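Uncharacterized protein (Clostridium sporogenes, PDB 4Q0Y) is of unknown function but adopts a hot-dog, thioesterase-like fold, in which an antiparallel sheet wraps round a helix. Local coordinates at residues His71-Leu76 against Tyr88-Ile93. Sequence-based numbering, arbitrary orientation.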
ATOM      1  N   HIS B  71     -21.043  -7.596   0.163  1.00 10.38           N
ATOM      2  CA  HIS B  71     -20.332  -8.579   0.960  1.00 10.96           C
ATOM      3  C   HIS B  71     -19.200  -9.016   0.072  1.00 11.25           C
ATOM      4  O   HIS B  71     -19.425  -9.304  -1.092  1.00 13.99           O
ATOM      5  CB  HIS B  71     -21.232  -9.746   1.324  1.00 11.20           C
ATOM      6  CG  HIS B  71     -22.232  -9.411   2.384  1.00 12.04           C
ATOM      7  ND1 HIS B  71     -22.922 -10.376   3.083  1.00 11.94           N
ATOM      8  CD2 HIS B  71     -22.659  -8.224   2.870  1.00 11.40           C
ATOM      9  CE1 HIS B  71     -23.737  -9.806   3.943  1.00 11.99           C
ATOM     10  NE2 HIS B  71     -23.587  -8.503   3.851  1.00 13.40           N
ATOM     11  N   ILE B  72     -17.986  -9.038   0.628  1.00 10.25           N
ATOM     12  CA  ILE B  72     -16.795  -9.337  -0.131  1.00 10.77           C
ATOM     13  C   ILE B  72     -15.912 -10.361   0.559  1.00 10.93           C
ATOM     14  O   ILE B  72     -15.831 -10.434   1.794  1.00 11.29           O
ATOM     15  CB  ILE B  72     -15.968  -8.061  -0.467  1.00 12.03           C
ATOM     16  CG1 ILE B  72     -15.446  -7.372   0.816  1.00 11.65           C
ATOM     17  CG2 ILE B  72     -16.807  -7.096  -1.284  1.00 12.39           C
ATOM     18  CD1 ILE B  72     -14.479  -6.233   0.545  1.00 14.17           C
ATOM     19  N   GLN B  73     -15.243 -11.154  -0.287  1.00 12.18           N
ATOM     20  CA  GLN B  73     -14.312 -12.193   0.135  1.00 12.83           C
ATOM     21  C   GLN B  73     -12.994 -11.933  -0.577  1.00 12.02           C
ATOM     22  O   GLN B  73     -12.805 -12.411  -1.709  1.00 12.87           O
ATOM     23  CB  GLN B  73     -14.858 -13.581  -0.182  1.00 13.75           C
ATOM     24  CG  GLN B  73     -13.927 -14.723   0.250  1.00 15.66           C
ATOM     25  CD  GLN B  73     -14.431 -16.080  -0.204  1.00 20.37           C
ATOM     26  OE1 GLN B  73     -15.636 -16.379  -0.134  1.00 22.77           O
ATOM     27  NE2 GLN B  73     -13.523 -16.901  -0.700  1.00 22.81           N
ATOM     28  N   PRO B  74     -12.084 -11.178   0.066  1.00 12.39           N
ATOM     29  CA  PRO B  74     -10.733 -11.067  -0.472  1.00 12.55           C
ATOM     30  C   PRO B  74      -9.991 -12.377  -0.258  1.00 13.08           C
ATOM     31  O   PRO B  74      -9.995 -12.916   0.867  1.00 14.42           O
ATOM     32  CB  PRO B  74     -10.095  -9.933   0.352  1.00 13.47           C
ATOM     33  CG  PRO B  74     -10.876  -9.882   1.601  1.00 16.39           C
ATOM     34  CD  PRO B  74     -12.285 -10.268   1.218  1.00 12.95           C
ATOM     35  N   ASN B  75      -9.412 -12.892  -1.337  1.00 13.05           N
ATOM     36  CA  ASN B  75      -8.637 -14.108  -1.343  1.00 13.04           C
ATOM     37  C   ASN B  75      -7.182 -13.700  -1.384  1.00 13.22           C
ATOM     38  O   ASN B  75      -6.775 -12.916  -2.244  1.00 14.42           O
ATOM     39  CB  ASN B  75      -9.018 -14.954  -2.552  1.00 14.95           C
ATOM     40  CG  ASN B  75     -10.456 -15.383  -2.486  1.00 16.09           C
ATOM     41  OD1 ASN B  75     -10.857 -16.053  -1.538  1.00 17.40           O
ATOM     42  ND2 ASN B  75     -11.257 -14.928  -3.428  1.00 18.19           N
ATOM     43  N   LEU B  76      -6.413 -14.180  -0.418  1.00 15.07           N
ATOM     44  CA  LEU B  76      -5.117 -13.606  -0.152  1.00 15.09           C
ATOM     45  C   LEU B  76      -4.055 -14.587   0.280  1.00 14.59           C
ATOM     46  O   LEU B  76      -4.336 -15.747   0.612  1.00 13.30           O
ATOM     47  CB  LEU B  76      -5.285 -12.497   0.885  1.00 16.39           C
ATOM     48  CG  LEU B  76      -5.928 -12.908   2.220  1.00 17.83           C
ATOM     49  CD1 LEU B  76      -4.947 -13.548   3.183  1.00 19.51           C
ATOM     50  CD2 LEU B  76      -6.611 -11.687   2.832  1.00 22.49           C
ATOM     51  N   TYR B  88      -8.384 -15.994   3.576  1.00 14.37           N
ATOM     52  CA  TYR B  88      -9.414 -15.081   3.120  1.00 13.69           C
ATOM     53  C   TYR B  88     -10.075 -14.399   4.302  1.00 13.98           C
ATOM     54  O   TYR B  88      -9.903 -14.818   5.467  1.00 16.07           O
ATOM     55  CB  TYR B  88     -10.483 -15.805   2.278  1.00 15.32           C
ATOM     56  CG  TYR B  88     -11.240 -16.870   3.022  1.00 17.39           C
ATOM     57  CD1 TYR B  88     -10.751 -18.188   3.121  1.00 22.27           C
ATOM     58  CD2 TYR B  88     -12.434 -16.554   3.688  1.00 17.50           C
ATOM     59  CE1 TYR B  88     -11.436 -19.155   3.846  1.00 22.93           C
ATOM     60  CE2 TYR B  88     -13.139 -17.536   4.398  1.00 21.78           C
ATOM     61  CZ  TYR B  88     -12.630 -18.818   4.479  1.00 23.52           C
ATOM     62  OH  TYR B  88     -13.312 -19.757   5.180  1.00 29.16           O
ATOM     63  N   PHE B  89     -10.814 -13.346   3.991  1.00 13.89           N
ATOM     64  CA  PHE B  89     -11.707 -12.693   4.957  1.00 15.60           C
ATOM     65  C   PHE B  89     -13.111 -12.695   4.382  1.00 15.71           C
ATOM     66  O   PHE B  89     -13.300 -12.770   3.170  1.00 14.33           O
ATOM     67  CB  PHE B  89     -11.311 -11.248   5.271  1.00 16.39           C
ATOM     68  CG  PHE B  89     -10.025 -11.112   6.019  1.00 20.48           C
ATOM     69  CD1 PHE B  89      -9.890 -11.646   7.295  1.00 23.94           C
ATOM     70  CD2 PHE B  89      -8.958 -10.416   5.461  1.00 23.35           C
ATOM     71  CE1 PHE B  89      -8.685 -11.527   7.993  1.00 26.40           C
ATOM     72  CE2 PHE B  89      -7.756 -10.291   6.153  1.00 24.94           C
ATOM     73  CZ  PHE B  89      -7.615 -10.853   7.408  1.00 23.66           C
ATOM     74  N   LEU B  90     -14.103 -12.648   5.267  1.00 13.60           N
ATOM     75  CA  LEU B  90     -15.499 -12.445   4.902  1.00 13.45           C
ATOM     76  C   LEU B  90     -15.880 -11.097   5.519  1.00 13.07           C
ATOM     77  O   LEU B  90     -15.881 -10.952   6.745  1.00 13.04           O
ATOM     78  CB  LEU B  90     -16.379 -13.561   5.446  1.00 15.45           C
ATOM     79  CG  LEU B  90     -16.023 -14.972   4.948  1.00 15.64           C
ATOM     80  CD1 LEU B  90     -16.919 -15.996   5.600  1.00 19.77           C
ATOM     81  CD2 LEU B  90     -16.118 -15.047   3.430  1.00 13.66           C
ATOM     82  N   LEU B  91     -16.124 -10.112   4.658  1.00 12.21           N
ATOM     83  CA  LEU B  91     -16.370  -8.738   5.080  1.00 12.61           C
ATOM     84  C   LEU B  91     -17.691  -8.229   4.551  1.00 13.09           C
ATOM     85  O   LEU B  91     -18.124  -8.604   3.470  1.00 11.83           O
ATOM     86  CB  LEU B  91     -15.261  -7.828   4.585  1.00 12.77           C
ATOM     87  CG  LEU B  91     -13.810  -8.256   4.828  1.00 14.07           C
ATOM     88  CD1 LEU B  91     -12.881  -7.300   4.101  1.00 14.57           C
ATOM     89  CD2 LEU B  91     -13.518  -8.276   6.314  1.00 15.43           C
ATOM     90  N   TYR B  92     -18.305  -7.322   5.314  1.00 10.94           N
ATOM     91  CA  TYR B  92     -19.382  -6.447   4.804  1.00 11.98           C
ATOM     92  C   TYR B  92     -18.732  -5.095   4.583  1.00 13.08           C
ATOM     93  O   TYR B  92     -18.025  -4.600   5.467  1.00 13.67           O
ATOM     94  CB  TYR B  92     -20.564  -6.318   5.785  1.00 12.25           C
ATOM     95  CG  TYR B  92     -20.990  -7.612   6.489  1.00 13.28           C
ATOM     96  CD1 TYR B  92     -21.018  -8.855   5.812  1.00 13.62           C
ATOM     97  CD2 TYR B  92     -21.434  -7.581   7.806  1.00 14.34           C
ATOM     98  CE1 TYR B  92     -21.409 -10.022   6.455  1.00 14.52           C
ATOM     99  CE2 TYR B  92     -21.833  -8.747   8.460  1.00 14.98           C
ATOM    100  CZ  TYR B  92     -21.812  -9.963   7.781  1.00 14.84           C
ATOM    101  OH  TYR B  92     -22.217 -11.112   8.408  1.00 15.99           O
ATOM    102  N   ILE B  93     -18.978  -4.482   3.425  1.00 12.63           N
ATOM    103  CA  ILE B  93     -18.382  -3.176   3.133  1.00 13.33           C
ATOM    104  C   ILE B  93     -19.462  -2.191   2.718  1.00 13.01           C
ATOM    105  O   ILE B  93     -20.342  -2.548   1.939  1.00 12.33           O
ATOM    106  CB  ILE B  93     -17.210  -3.291   2.122  1.00 16.09           C
ATOM    107  CG1 ILE B  93     -16.398  -2.008   2.098  1.00 17.62           C
ATOM    108  CG2 ILE B  93     -17.694  -3.659   0.723  1.00 16.61           C
ATOM    109  CD1 ILE B  93     -14.973  -2.211   1.632  1.00 19.64           C
TER
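Two mutual backbone bonds, Ile72 N to Leu91 O and Leu91 N to Ile72 O, both 2.9 Å and nearly straight at 167°, join strands 68-80 and 83-95, the two arms of an antiparallel hairpin. Toward the turn the ladder is less regular. Pro74 has no N-H to give, so Phe89 O, buried and without a donor in the model, is approached instead by C-H groups, Gln73 CA (3.3 Å) in a CA-H···O contact and the Pro74 ring carbon CD, while Pro74 O still accepts a hydrogen bond from Phe89 N.

Aromatic stacking marks the His71–Tyr92 pair, a non-hydrogen-bonded site where the backbones come close enough for flat side chains to run side by side. The rings form an offset stack with planes 27° apart, and Tyr92 CD1 lies 3.2 Å above the imidazole plane, over its centre. A hydroxyl suits the far end of Tyr92, where OH hydrogen-bonds Ser107 OG.

Among the polar side chains on this face, Gln73 swings CG anti to its backbone N (chi1 -180°) and reaches along the strand; its NE2 donates a hydrogen bond to Asn75 OD1 (2.9 Å), meeting a lone pair in the carbonyl plane. Its aliphatic CG meanwhile lies beside Leu90 CD2. Asn75 can accept and donate at once: ND2 bonds Ser10 OG and Asp12 OD2.

On the other face the groups are apolar. Branched Ile72 sets CG1 against Leu91 CB (3.8 Å) and CG2 against Ile93 CG2; Pro74 CG meets Phe89 CB, and Leu76 CD2 touches Phe89 CD2 at 3.7 Å.

This apolar face is covered by helix 33-44, whose Phe39 and Met43 pack on Leu91, an arrangement consistent with the hot-dog fold. Strand 4-15 flanks 68-80, and strand 102-106 flanks 83-95, placing the hairpin mid-sheet.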